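Local coordinates for protein 1A (Cricket paralysis virus, PDB 6C3R) that suppresses antiviral RNA silencing in insect cells by inactivating host Argonaute-2 and recruiting a cellular ubiquitin ligase complex that promotes its degradation, at residues E79-V84 with L117-Q122. Sequence-based numbering, arbitrary orientation.
Sequences EWKGLV and LDWFQQ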
loop_
_atom_site.group_PDB
_atom_site.type_symbol
_atom_site.label_atom_id
_atom_site.label_comp_id
_atom_site.label_asym_id
_atom_site.label_seq_id
_atom_site.Cartn_x
_atom_site.Cartn_y
_atom_site.Cartn_z
ATOM N N GLU A 79 -16.870 -15.689 8.943
ATOM C CA GLU A 79 -16.073 -14.748 9.709
ATOM C C GLU A 79 -14.598 -14.886 9.412
ATOM O O GLU A 79 -13.888 -13.915 9.404
ATOM C CB GLU A 79 -16.339 -14.938 11.193
ATOM C CG GLU A 79 -17.760 -14.550 11.564
ATOM C CD GLU A 79 -18.023 -13.075 11.350
ATOM O OE1 GLU A 79 -19.092 -12.724 10.808
ATOM O OE2 GLU A 79 -17.163 -12.257 11.727
ATOM N N TRP A 80 -14.148 -16.108 9.167
ATOM C CA TRP A 80 -12.798 -16.323 8.694
ATOM C C TRP A 80 -12.592 -15.616 7.359
ATOM O O TRP A 80 -11.579 -14.934 7.175
ATOM C CB TRP A 80 -12.507 -17.801 8.542
ATOM C CG TRP A 80 -11.094 -18.069 8.068
ATOM C CD1 TRP A 80 -9.966 -18.086 8.828
ATOM C CD2 TRP A 80 -10.676 -18.333 6.728
ATOM N NE1 TRP A 80 -8.877 -18.355 8.051
ATOM C CE2 TRP A 80 -9.290 -18.514 6.753
ATOM C CE3 TRP A 80 -11.337 -18.418 5.514
ATOM C CZ2 TRP A 80 -8.550 -18.795 5.597
ATOM C CZ3 TRP A 80 -10.604 -18.701 4.363
ATOM C CH2 TRP A 80 -9.227 -18.890 4.415
ATOM N N LYS A 81 -13.534 -15.781 6.438
ATOM C CA LYS A 81 -13.429 -15.136 5.142
ATOM C C LYS A 81 -13.395 -13.639 5.223
ATOM O O LYS A 81 -12.674 -13.006 4.459
ATOM C CB LYS A 81 -14.568 -15.532 4.242
ATOM C CG LYS A 81 -14.350 -16.875 3.563
ATOM C CD LYS A 81 -15.668 -17.469 3.098
ATOM C CE LYS A 81 -16.404 -16.586 2.111
ATOM N NZ LYS A 81 -17.826 -17.031 2.024
ATOM N N GLY A 82 -14.184 -13.064 6.127
ATOM C CA GLY A 82 -14.159 -11.621 6.337
ATOM C C GLY A 82 -12.788 -11.126 6.764
ATOM O O GLY A 82 -12.390 -10.042 6.375
ATOM N N LEU A 83 -12.064 -11.909 7.564
ATOM C CA LEU A 83 -10.688 -11.565 7.931
ATOM C C LEU A 83 -9.784 -11.572 6.704
ATOM O O LEU A 83 -8.997 -10.675 6.502
ATOM C CB LEU A 83 -10.111 -12.542 8.959
ATOM C CG LEU A 83 -10.636 -12.570 10.395
ATOM C CD1 LEU A 83 -10.163 -13.817 11.116
ATOM C CD2 LEU A 83 -10.190 -11.327 11.133
ATOM N N VAL A 84 -9.921 -12.577 5.868
ATOM C CA VAL A 84 -9.168 -12.598 4.630
ATOM C C VAL A 84 -9.478 -11.352 3.797
ATOM O O VAL A 84 -8.600 -10.762 3.204
ATOM C CB VAL A 84 -9.431 -13.892 3.825
ATOM C CG1 VAL A 84 -8.697 -13.857 2.507
ATOM C CG2 VAL A 84 -8.977 -15.100 4.631
ATOM N N LEU A 117 -10.770 -27.875 0.442
ATOM C CA LEU A 117 -10.053 -28.045 -0.827
ATOM C C LEU A 117 -10.709 -27.333 -2.014
ATOM O O LEU A 117 -10.059 -26.627 -2.771
ATOM C CB LEU A 117 -9.911 -29.536 -1.142
ATOM C CG LEU A 117 -9.037 -30.326 -0.163
ATOM C CD1 LEU A 117 -9.267 -31.807 -0.363
ATOM C CD2 LEU A 117 -7.561 -29.996 -0.324
ATOM N N ASP A 118 -12.005 -27.520 -2.168
ATOM C CA ASP A 118 -12.731 -26.869 -3.248
ATOM C C ASP A 118 -12.568 -25.363 -3.157
ATOM O O ASP A 118 -12.268 -24.718 -4.157
ATOM C CB ASP A 118 -14.214 -27.244 -3.231
ATOM C CG ASP A 118 -14.458 -28.691 -3.641
ATOM O OD1 ASP A 118 -13.670 -29.234 -4.452
ATOM O OD2 ASP A 118 -15.447 -29.297 -3.158
ATOM N N TRP A 119 -12.720 -24.820 -1.951
ATOM C CA TRP A 119 -12.586 -23.377 -1.736
ATOM C C TRP A 119 -11.201 -22.858 -2.151
ATOM O O TRP A 119 -11.115 -21.843 -2.814
ATOM C CB TRP A 119 -12.903 -23.015 -0.281
ATOM C CG TRP A 119 -13.009 -21.549 -0.050
ATOM C CD1 TRP A 119 -14.140 -20.800 -0.059
ATOM C CD2 TRP A 119 -11.928 -20.642 0.225
ATOM N NE1 TRP A 119 -13.839 -19.486 0.182
ATOM C CE2 TRP A 119 -12.491 -19.357 0.356
ATOM C CE3 TRP A 119 -10.532 -20.793 0.349
ATOM C CZ2 TRP A 119 -11.725 -18.240 0.623
ATOM C CZ3 TRP A 119 -9.767 -19.682 0.612
ATOM C CH2 TRP A 119 -10.358 -18.417 0.746
ATOM N N PHE A 120 -10.138 -23.548 -1.760
ATOM C CA PHE A 120 -8.768 -23.143 -2.131
ATOM C C PHE A 120 -8.456 -23.284 -3.615
ATOM O O PHE A 120 -7.586 -22.602 -4.138
ATOM C CB PHE A 120 -7.710 -23.898 -1.308
ATOM C CG PHE A 120 -7.540 -23.331 0.054
ATOM C CD1 PHE A 120 -6.856 -22.141 0.228
ATOM C CD2 PHE A 120 -8.129 -23.933 1.151
ATOM C CE1 PHE A 120 -6.738 -21.579 1.482
ATOM C CE2 PHE A 120 -8.010 -23.381 2.402
ATOM C CZ PHE A 120 -7.318 -22.204 2.569
ATOM N N GLN A 121 -9.162 -24.200 -4.264
ATOM C CA GLN A 121 -9.084 -24.380 -5.707
ATOM C C GLN A 121 -9.745 -23.180 -6.444
ATOM O O GLN A 121 -9.216 -22.696 -7.458
ATOM C CB GLN A 121 -9.721 -25.732 -6.073
ATOM C CG GLN A 121 -9.315 -26.269 -7.428
ATOM C CD GLN A 121 -7.868 -26.719 -7.474
ATOM O OE1 GLN A 121 -7.533 -27.804 -6.991
ATOM N NE2 GLN A 121 -7.002 -25.899 -8.094
ATOM N N GLN A 122 -10.867 -22.681 -5.916
ATOM C CA GLN A 122 -11.481 -21.483 -6.467
ATOM C C GLN A 122 -10.692 -20.217 -6.181
ATOM O O GLN A 122 -10.524 -19.380 -7.071
ATOM C CB GLN A 122 -12.889 -21.292 -5.976
ATOM C CG GLN A 122 -13.574 -20.046 -6.567
ATOM C CD GLN A 122 -13.540 -19.912 -8.107
ATOM O OE1 GLN A 122 -13.391 -20.900 -8.842
ATOM N NE2 GLN A 122 -13.707 -18.671 -8.592
#
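Trp80 and Lys81 of 79-84 meet Trp119 and Phe120 of 117-122 between two helices that run nearly parallel, 23° between their N-to-C directions, with segment axes 14.5 Å apart at closest. The nearest CA atoms, those of Lys81 and Trp119, are 10.8 Å apart, so large side chains rather than backbones make the contact, as an aromatic cluster in the interior of this small alpha/beta protein. Across the gap the main contact is a T-shaped (edge-to-face) indole pair: the six-membered rings of Trp80 and Trp119 have centroids 5.3 Å apart and planes at 72°. The edge belongs to Trp80, whose CZ3 comes to 3.6 Å from CH2 of Trp119, over the rim of that indole's face. Both tryptophans hold CG anti to the backbone N (chi1 -179° in Trp80), carrying each indole into the gap. The pyrrole end of Trp80 is fixed separately, since its NE1 is hydrogen-bonded to Ile66 O on helix 53-70. Phe135 of helix 129-136 stacks on Trp119 and Phe112 of helix 110-114 meets Trp80, so the cluster reaches two further helices, while Phe77, from Trp80's own helix, touches both indoles. Lys81 CD lies 4.0 Å from Trp119 NE1, and its NZ forms a salt bridge with Glu78 OE2. Phe120 also takes part: CE3 of neighbouring Trp119 lies over its ring centre, and its CZ is 4.2 Å from Trp80 CH2.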